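Local atomic coordinates of glycerol trinitrate reductase (Agrobacterium tumefaciens, PDB entry 5EPD), a protein that probably reduces nitrate esters such as glycerol trinitrate with a bound FMN cofactor, as an Old Yellow Enzyme, and is captured here in the FMN-free form. Residues Leu73-Ala78 with Arg116-Leu121; Phe340-Asp345 with Thr373-Phe378. All blocks are in the same frame, centred on the assembly; numbering follows the deposited sequence.

From the N terminus, after two short strands, the chain enters the barrel with strand 41-43, followed by strand 73-80, the second strand of the barrel. Helix 97-112 carries it over to strand 117-122, and contact 1 closes this 37-residue excursion deep in the fold. The remaining barrel strands follow, ending with strand 333-336 and the short helix 338-342. Contact 2 closes a second, mostly irregular excursion of 27 residues, which brings 373-378 back against 340-345 at the periphery. The two contacts come in series, neither enclosing nor crossing the other, with centres about 18 Å apart. Contact 1 joins neighbouring barrel strands; contact 2 ties the C-terminal loop to the helix after the last barrel strand.

Contact 1 (Leu73-Ala78 with Arg116-Leu121); sequences LIISEA and RIVLQL
S76 turns OG into the tight site between its own backbone N and carbonyl carbon (chi1 73°), facing strand 117-122, while Q120 carries CG anti to its backbone N (chi1 -169°) and extends its amide toward A78. They meet in a parallel beta-alpha-beta unit of the TIM barrel, where strand 73-80 is bridged by helix 97-112 to strand 117-122. The ladder begins with I74 N bonded to R116 O at 2.9 Å, the donor lying above the carbonyl plane. V118 N then reaches I74 O, and S76 N reaches V118 O in a nearly straight bond (177°). I74 O also receives a CA-H...O contact from I117. At the next step the S76 side chain substitutes for a backbone carbonyl: OG accepts Q120 N at 3.0 Å and donates to E77 O; two bonds thus hold the hydroxyl, one accepted and one donated. Side chains alternate across the sheet. I74 CB lies 4.1 Å from I117 CG1 on one face; on the other, I75 CG2 meets Q120 CB at 4.0 Å and V118 packs with E194 of the next strand. L73 reaches in from the start of its strand, CD1 lying 3.9 Å from V118 CG2. The amide of Q120, weakly bonded through NE2 to E194, places OE1 3.3 Å from A78 CB.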
ATOM      1  N   LEU A  73       5.422 -11.332  -5.930  1.00 31.29           N
ATOM      2  CA  LEU A  73       4.152 -10.650  -5.694  1.00 31.37           C
ATOM      3  C   LEU A  73       4.325  -9.159  -5.943  1.00 31.86           C
ATOM      4  O   LEU A  73       5.319  -8.547  -5.480  1.00 31.53           O
ATOM      5  CB  LEU A  73       3.680 -10.875  -4.241  1.00 31.67           C
ATOM      6  CG  LEU A  73       2.358 -10.214  -3.804  1.00 32.11           C
ATOM      7  CD1 LEU A  73       1.145 -10.845  -4.474  1.00 32.63           C
ATOM      8  CD2 LEU A  73       2.188 -10.255  -2.294  1.00 31.55           C
ATOM      9  N   ILE A  74       3.372  -8.575  -6.674  1.00 29.16           N
ATOM     10  CA  ILE A  74       3.315  -7.126  -6.857  1.00 27.76           C
ATOM     11  C   ILE A  74       2.229  -6.566  -5.965  1.00 27.34           C
ATOM     12  O   ILE A  74       1.098  -7.063  -5.974  1.00 26.15           O
ATOM     13  CB  ILE A  74       2.972  -6.730  -8.307  1.00 27.14           C
ATOM     14  CG1 ILE A  74       4.073  -7.149  -9.246  1.00 25.18           C
ATOM     15  CG2 ILE A  74       2.756  -5.216  -8.413  1.00 27.99           C
ATOM     16  CD1 ILE A  74       3.697  -6.984 -10.719  1.00 26.43           C
ATOM     17  N   ILE A  75       2.562  -5.539  -5.191  1.00 27.06           N
ATOM     18  CA  ILE A  75       1.519  -4.751  -4.530  1.00 27.40           C
ATOM     19  C   ILE A  75       1.300  -3.514  -5.391  1.00 25.83           C
ATOM     20  O   ILE A  75       2.236  -2.733  -5.639  1.00 25.15           O
ATOM     21  CB  ILE A  75       1.883  -4.250  -3.107  1.00 28.21           C
ATOM     22  CG1 ILE A  75       2.625  -5.302  -2.278  1.00 28.09           C
ATOM     23  CG2 ILE A  75       0.612  -3.775  -2.404  1.00 27.45           C
ATOM     24  CD1 ILE A  75       1.720  -6.389  -1.758  1.00 29.83           C
ATOM     25  N   SER A  76       0.078  -3.325  -5.854  1.00 25.15           N
ATOM     26  CA  SER A  76      -0.219  -2.153  -6.674  1.00 24.59           C
ATOM     27  C   SER A  76       0.024  -0.886  -5.893  1.00 24.01           C
ATOM     28  O   SER A  76       0.053  -0.882  -4.651  1.00 22.82           O
ATOM     29  CB  SER A  76      -1.684  -2.100  -7.063  1.00 24.13           C
ATOM     30  OG  SER A  76      -2.477  -1.741  -5.925  1.00 23.12           O
ATOM     31  N   GLU A  77       0.174   0.176  -6.662  1.00 23.32           N
ATOM     32  CA  GLU A  77       0.048   1.530  -6.186  1.00 24.39           C
ATOM     33  C   GLU A  77      -1.187   1.664  -5.322  1.00 24.27           C
ATOM     34  O   GLU A  77      -2.232   1.030  -5.583  1.00 24.08           O
ATOM     35  CB  GLU A  77      -0.073   2.480  -7.375  1.00 25.12           C
ATOM     36  CG  GLU A  77      -1.227   2.140  -8.337  1.00 25.14           C
ATOM     37  CD  GLU A  77      -1.014   2.736  -9.729  1.00 26.04           C
ATOM     38  OE1 GLU A  77      -0.633   2.009 -10.689  1.00 25.19           O
ATOM     39  OE2 GLU A  77      -1.242   3.955  -9.862  1.00 26.70           O
ATOM     40  N   ALA A  78      -1.059   2.476  -4.283  1.00 24.32           N
ATOM     41  CA  ALA A  78      -2.210   2.842  -3.464  1.00 25.42           C
ATOM     42  C   ALA A  78      -3.352   3.363  -4.365  1.00 26.10           C
ATOM     43  O   ALA A  78      -3.126   4.203  -5.252  1.00 23.93           O
ATOM     44  CB  ALA A  78      -1.818   3.898  -2.444  1.00 24.87           C
ATOM     45  N   ARG A 116       1.735 -12.537  -9.710  1.00 37.20           N
ATOM     46  CA  ARG A 116       0.680 -12.284  -8.710  1.00 37.95           C
ATOM     47  C   ARG A 116       0.581 -10.795  -8.422  1.00 34.49           C
ATOM     48  O   ARG A 116       1.584 -10.061  -8.446  1.00 31.98           O
ATOM     49  CB  ARG A 116       0.953 -13.035  -7.407  1.00 40.63           C
ATOM     50  CG  ARG A 116       1.112 -14.523  -7.625  1.00 44.40           C
ATOM     51  CD  ARG A 116      -0.257 -15.141  -7.832  1.00 49.94           C
ATOM     52  NE  ARG A 116      -0.327 -16.012  -8.998  1.00 55.83           N
ATOM     53  CZ  ARG A 116      -1.280 -16.924  -9.205  1.00 61.65           C
ATOM     54  NH1 ARG A 116      -2.259 -17.111  -8.326  1.00 60.50           N
ATOM     55  NH2 ARG A 116      -1.256 -17.659 -10.314  1.00 66.45           N
ATOM     56  N   ILE A 117      -0.639 -10.349  -8.172  1.00 33.68           N
ATOM     57  CA  ILE A 117      -0.896  -8.933  -7.920  1.00 33.64           C
ATOM     58  C   ILE A 117      -2.069  -8.749  -6.975  1.00 33.06           C
ATOM     59  O   ILE A 117      -3.167  -9.294  -7.165  1.00 33.20           O
ATOM     60  CB  ILE A 117      -1.081  -8.105  -9.221  1.00 33.29           C
ATOM     61  CG1 ILE A 117      -1.046  -6.606  -8.894  1.00 32.32           C
ATOM     62  CG2 ILE A 117      -2.356  -8.508  -9.968  1.00 33.95           C
ATOM     63  CD1 ILE A 117      -1.135  -5.739 -10.133  1.00 32.87           C
ATOM     64  N   VAL A 118      -1.780  -7.964  -5.950  1.00 32.08           N
ATOM     65  CA  VAL A 118      -2.696  -7.602  -4.912  1.00 31.18           C
ATOM     66  C   VAL A 118      -2.928  -6.083  -5.027  1.00 31.30           C
ATOM     67  O   VAL A 118      -1.990  -5.322  -5.317  1.00 29.73           O
ATOM     68  CB  VAL A 118      -2.050  -8.029  -3.586  1.00 32.46           C
ATOM     69  CG1 VAL A 118      -2.549  -7.213  -2.411  1.00 33.85           C
ATOM     70  CG2 VAL A 118      -2.314  -9.510  -3.374  1.00 32.42           C
ATOM     71  N   LEU A 119      -4.172  -5.645  -4.835  1.00 32.61           N
ATOM     72  CA  LEU A 119      -4.506  -4.203  -4.836  1.00 34.61           C
ATOM     73  C   LEU A 119      -4.440  -3.583  -3.421  1.00 31.20           C
ATOM     74  O   LEU A 119      -5.056  -4.071  -2.463  1.00 30.54           O
ATOM     75  CB  LEU A 119      -5.875  -3.973  -5.496  1.00 36.23           C
ATOM     76  CG  LEU A 119      -6.399  -2.539  -5.625  1.00 38.26           C
ATOM     77  CD1 LEU A 119      -7.368  -2.363  -6.783  1.00 39.14           C
ATOM     78  CD2 LEU A 119      -7.114  -2.115  -4.360  1.00 41.47           C
ATOM     79  N   GLN A 120      -3.696  -2.488  -3.291  1.00 30.45           N
ATOM     80  CA  GLN A 120      -3.640  -1.777  -2.004  1.00 29.76           C
ATOM     81  C   GLN A 120      -4.748  -0.735  -1.883  1.00 28.53           C
ATOM     82  O   GLN A 120      -4.724   0.295  -2.553  1.00 26.57           O
ATOM     83  CB  GLN A 120      -2.275  -1.109  -1.753  1.00 29.29           C
ATOM     84  CG  GLN A 120      -2.114  -0.601  -0.321  1.00 28.20           C
ATOM     85  CD  GLN A 120      -0.887   0.251  -0.105  1.00 27.25           C
ATOM     86  OE1 GLN A 120      -0.661   1.200  -0.833  1.00 31.72           O
ATOM     87  NE2 GLN A 120      -0.124  -0.049   0.910  1.00 25.44           N
ATOM     88  N   LEU A 121      -5.700  -1.027  -1.002  1.00 28.35           N
ATOM     89  CA  LEU A 121      -6.849  -0.159  -0.722  1.00 30.11           C
ATOM     90  C   LEU A 121      -6.535   1.074   0.133  1.00 30.98           C
ATOM     91  O   LEU A 121      -6.041   0.958   1.279  1.00 32.23           O
ATOM     92  CB  LEU A 121      -7.924  -0.945   0.022  1.00 31.14           C
ATOM     93  CG  LEU A 121      -8.447  -2.163  -0.719  1.00 32.58           C
ATOM     94  CD1 LEU A 121      -9.251  -3.009   0.261  1.00 34.82           C
ATOM     95  CD2 LEU A 121      -9.267  -1.747  -1.934  1.00 33.91           C
TER

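Contact 2 (Phe340-Asp345 with Thr373-Phe378)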
ATOM      1  N   PHE A 340      12.447  -1.492  -8.082  1.00 24.55           N
ATOM      2  CA  PHE A 340      11.495  -2.012  -9.057  1.00 23.75           C
ATOM      3  C   PHE A 340      11.062  -0.944 -10.076  1.00 25.41           C
ATOM      4  O   PHE A 340      10.628  -1.284 -11.189  1.00 24.87           O
ATOM      5  CB  PHE A 340      10.249  -2.558  -8.355  1.00 23.07           C
ATOM      6  CG  PHE A 340      10.304  -4.026  -8.090  1.00 23.99           C
ATOM      7  CD1 PHE A 340      10.222  -4.939  -9.142  1.00 25.26           C
ATOM      8  CD2 PHE A 340      10.418  -4.509  -6.794  1.00 25.02           C
ATOM      9  CE1 PHE A 340      10.283  -6.307  -8.907  1.00 24.25           C
ATOM     10  CE2 PHE A 340      10.476  -5.867  -6.556  1.00 25.36           C
ATOM     11  CZ  PHE A 340      10.408  -6.766  -7.616  1.00 25.56           C
ATOM     12  N   ILE A 341      11.129   0.339  -9.694  1.00 26.09           N
ATOM     13  CA  ILE A 341      10.866   1.422 -10.656  1.00 26.05           C
ATOM     14  C   ILE A 341      11.887   1.345 -11.811  1.00 24.92           C
ATOM     15  O   ILE A 341      11.528   1.266 -13.002  1.00 21.32           O
ATOM     16  CB  ILE A 341      10.924   2.822  -9.998  1.00 26.45           C
ATOM     17  CG1 ILE A 341       9.829   2.978  -8.925  1.00 27.47           C
ATOM     18  CG2 ILE A 341      10.783   3.907 -11.064  1.00 27.94           C
ATOM     19  CD1 ILE A 341       9.802   4.340  -8.262  1.00 27.13           C
ATOM     20  N   ALA A 342      13.166   1.337 -11.446  1.00 24.90           N
ATOM     21  CA  ALA A 342      14.223   1.464 -12.449  1.00 25.52           C
ATOM     22  C   ALA A 342      14.688   0.121 -13.064  1.00 24.56           C
ATOM     23  O   ALA A 342      15.257   0.119 -14.131  1.00 24.54           O
ATOM     24  CB  ALA A 342      15.406   2.224 -11.859  1.00 26.45           C
ATOM     25  N   ASN A 343      14.431  -1.002 -12.399  1.00 24.44           N
ATOM     26  CA  ASN A 343      14.830  -2.349 -12.890  1.00 23.56           C
ATOM     27  C   ASN A 343      13.624  -3.293 -13.013  1.00 23.95           C
ATOM     28  O   ASN A 343      13.239  -3.931 -12.020  1.00 22.87           O
ATOM     29  CB  ASN A 343      15.866  -2.973 -11.955  1.00 21.81           C
ATOM     30  CG  ASN A 343      17.009  -2.013 -11.637  1.00 22.61           C
ATOM     31  OD1 ASN A 343      18.089  -2.070 -12.243  1.00 22.70           O
ATOM     32  ND2 ASN A 343      16.760  -1.087 -10.719  1.00 23.10           N
ATOM     33  N   PRO A 344      13.016  -3.380 -14.221  1.00 23.77           N
ATOM     34  CA  PRO A 344      11.851  -4.284 -14.367  1.00 24.11           C
ATOM     35  C   PRO A 344      12.230  -5.755 -14.152  1.00 25.15           C
ATOM     36  O   PRO A 344      11.392  -6.579 -13.719  1.00 24.12           O
ATOM     37  CB  PRO A 344      11.350  -4.030 -15.810  1.00 24.32           C
ATOM     38  CG  PRO A 344      12.480  -3.333 -16.516  1.00 25.55           C
ATOM     39  CD  PRO A 344      13.295  -2.609 -15.447  1.00 24.56           C
ATOM     40  N   ASP A 345      13.497  -6.049 -14.452  1.00 24.89           N
ATOM     41  CA  ASP A 345      14.086  -7.366 -14.268  1.00 26.47           C
ATOM     42  C   ASP A 345      14.853  -7.488 -12.922  1.00 26.01           C
ATOM     43  O   ASP A 345      15.819  -8.248 -12.826  1.00 24.72           O
ATOM     44  CB  ASP A 345      14.986  -7.711 -15.483  1.00 26.59           C
ATOM     45  CG  ASP A 345      16.094  -6.679 -15.731  1.00 27.96           C
ATOM     46  OD1 ASP A 345      15.904  -5.474 -15.441  1.00 25.22           O
ATOM     47  OD2 ASP A 345      17.163  -7.065 -16.266  1.00 29.10           O
ATOM     48  N   THR A 373       7.865   3.169 -18.178  1.00 28.53           N
ATOM     49  CA  THR A 373       7.964   1.921 -18.930  1.00 29.66           C
ATOM     50  C   THR A 373       9.161   1.893 -19.873  1.00 31.65           C
ATOM     51  O   THR A 373       9.318   0.942 -20.621  1.00 31.33           O
ATOM     52  CB  THR A 373       6.706   1.690 -19.773  1.00 29.83           C
ATOM     53  OG1 THR A 373       6.387   2.893 -20.488  1.00 30.84           O
ATOM     54  CG2 THR A 373       5.548   1.301 -18.899  1.00 29.60           C
ATOM     55  N   ASP A 374      10.022   2.909 -19.852  1.00 33.11           N
ATOM     56  CA  ASP A 374      11.206   2.895 -20.751  1.00 33.47           C
ATOM     57  C   ASP A 374      12.531   2.544 -20.043  1.00 33.19           C
ATOM     58  O   ASP A 374      13.626   2.756 -20.579  1.00 32.95           O
ATOM     59  CB  ASP A 374      11.329   4.231 -21.482  1.00 32.33           C
ATOM     60  CG  ASP A 374      11.713   5.361 -20.563  1.00 34.01           C
ATOM     61  OD1 ASP A 374      11.621   5.204 -19.310  1.00 34.14           O
ATOM     62  OD2 ASP A 374      12.092   6.424 -21.099  1.00 35.75           O
ATOM     63  N   TYR A 375      12.436   2.023 -18.826  1.00 33.04           N
ATOM     64  CA  TYR A 375      13.620   1.540 -18.133  1.00 32.89           C
ATOM     65  C   TYR A 375      14.084   0.219 -18.777  1.00 33.47           C
ATOM     66  O   TYR A 375      13.374  -0.799 -18.702  1.00 36.80           O
ATOM     67  CB  TYR A 375      13.319   1.312 -16.653  1.00 30.74           C
ATOM     68  CG  TYR A 375      13.376   2.548 -15.785  1.00 27.72           C
ATOM     69  CD1 TYR A 375      14.598   3.102 -15.413  1.00 26.29           C
ATOM     70  CD2 TYR A 375      12.207   3.143 -15.309  1.00 25.79           C
ATOM     71  CE1 TYR A 375      14.647   4.229 -14.609  1.00 26.04           C
ATOM     72  CE2 TYR A 375      12.246   4.249 -14.480  1.00 25.13           C
ATOM     73  CZ  TYR A 375      13.463   4.797 -14.146  1.00 24.78           C
ATOM     74  OH  TYR A 375      13.505   5.870 -13.305  1.00 23.37           O
ATOM     75  N   PRO A 376      15.280   0.222 -19.391  1.00 35.35           N
ATOM     76  CA  PRO A 376      15.776  -1.017 -20.009  1.00 36.71           C
ATOM     77  C   PRO A 376      15.996  -2.184 -19.027  1.00 35.21           C
ATOM     78  O   PRO A 376      16.359  -1.962 -17.864  1.00 32.55           O
ATOM     79  CB  PRO A 376      17.141  -0.594 -20.551  1.00 38.19           C
ATOM     80  CG  PRO A 376      17.612   0.426 -19.555  1.00 38.47           C
ATOM     81  CD  PRO A 376      16.355   1.232 -19.274  1.00 37.30           C
ATOM     82  N   ARG A 377      15.819  -3.408 -19.526  1.00 35.45           N
ATOM     83  CA  ARG A 377      16.380  -4.614 -18.880  1.00 34.50           C
ATOM     84  C   ARG A 377      17.918  -4.611 -18.981  1.00 33.51           C
ATOM     85  O   ARG A 377      18.502  -3.782 -19.671  1.00 30.95           O
ATOM     86  CB  ARG A 377      15.780  -5.873 -19.500  1.00 33.89           C
ATOM     87  CG  ARG A 377      14.272  -5.953 -19.301  1.00 34.80           C
ATOM     88  CD  ARG A 377      13.631  -7.090 -20.069  1.00 35.58           C
ATOM     89  NE  ARG A 377      14.139  -8.373 -19.593  1.00 39.65           N
ATOM     90  CZ  ARG A 377      13.636  -9.090 -18.587  1.00 40.97           C
ATOM     91  NH1 ARG A 377      12.563  -8.686 -17.907  1.00 41.09           N
ATOM     92  NH2 ARG A 377      14.221 -10.239 -18.258  1.00 41.45           N
ATOM     93  N   PHE A 378      18.583  -5.538 -18.302  1.00 35.21           N
ATOM     94  CA  PHE A 378      20.046  -5.420 -18.118  1.00 35.02           C
ATOM     95  C   PHE A 378      20.893  -5.510 -19.412  1.00 35.64           C
ATOM     96  O   PHE A 378      21.876  -4.755 -19.594  1.00 32.06           O
ATOM     97  CB  PHE A 378      20.548  -6.418 -17.064  1.00 35.69           C
ATOM     98  CG  PHE A 378      22.038  -6.529 -17.025  1.00 38.11           C
ATOM     99  CD1 PHE A 378      22.817  -5.430 -16.670  1.00 36.90           C
ATOM    100  CD2 PHE A 378      22.674  -7.706 -17.411  1.00 39.97           C
ATOM    101  CE1 PHE A 378      24.204  -5.508 -16.653  1.00 39.29           C
ATOM    102  CE2 PHE A 378      24.064  -7.787 -17.404  1.00 42.48           C
ATOM    103  CZ  PHE A 378      24.837  -6.685 -17.016  1.00 39.81           C
TER
HETATM  104  O   HOH W   1      17.350   0.234 -16.239  1.00 32.41           O
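Y375 lays its ring against the last turn of helix 338-342, and this is the tightly packed half of the contact. A342 CA stands over the ring centre in a CH-pi contact, 3.4 Å from the centroid and 13° off the normal. I341 C lies over the rim of the same face. I341 CG2 runs alongside, 3.7 Å from Y375 CE2, and A342 CB approaches Y375 CE1 at 3.5 Å. With CG anti to its carbonyl carbon (chi1 -82°), Y375 directs the ring against the I341-A342 backbone at the helix end; its OH bonds to N360 N, fixing the far end. P344 continues the apolar surface, CD 4.1 Å from Y375 CB. The looser side is the P376-R377 edge, where a water donates to both A342 O and P376 O, bridging the two backbones. The exposed R377 lies with one guanidinium face over D345 CB, NH1 3.6 Å away, and makes no ion pair with that carboxylate, whose OD1 is salt-bridged to R349. D345 is still buried where its OD2 accepts F378 N at 2.9 Å, from the syn side but well out of the carboxylate plane, in a bent bond (145°). Thus 373-378 lies across the junction of helices 338-342 and 346-352: F378 touches R349 of the second helix, while F340 of the first packs on barrel strand 41-43.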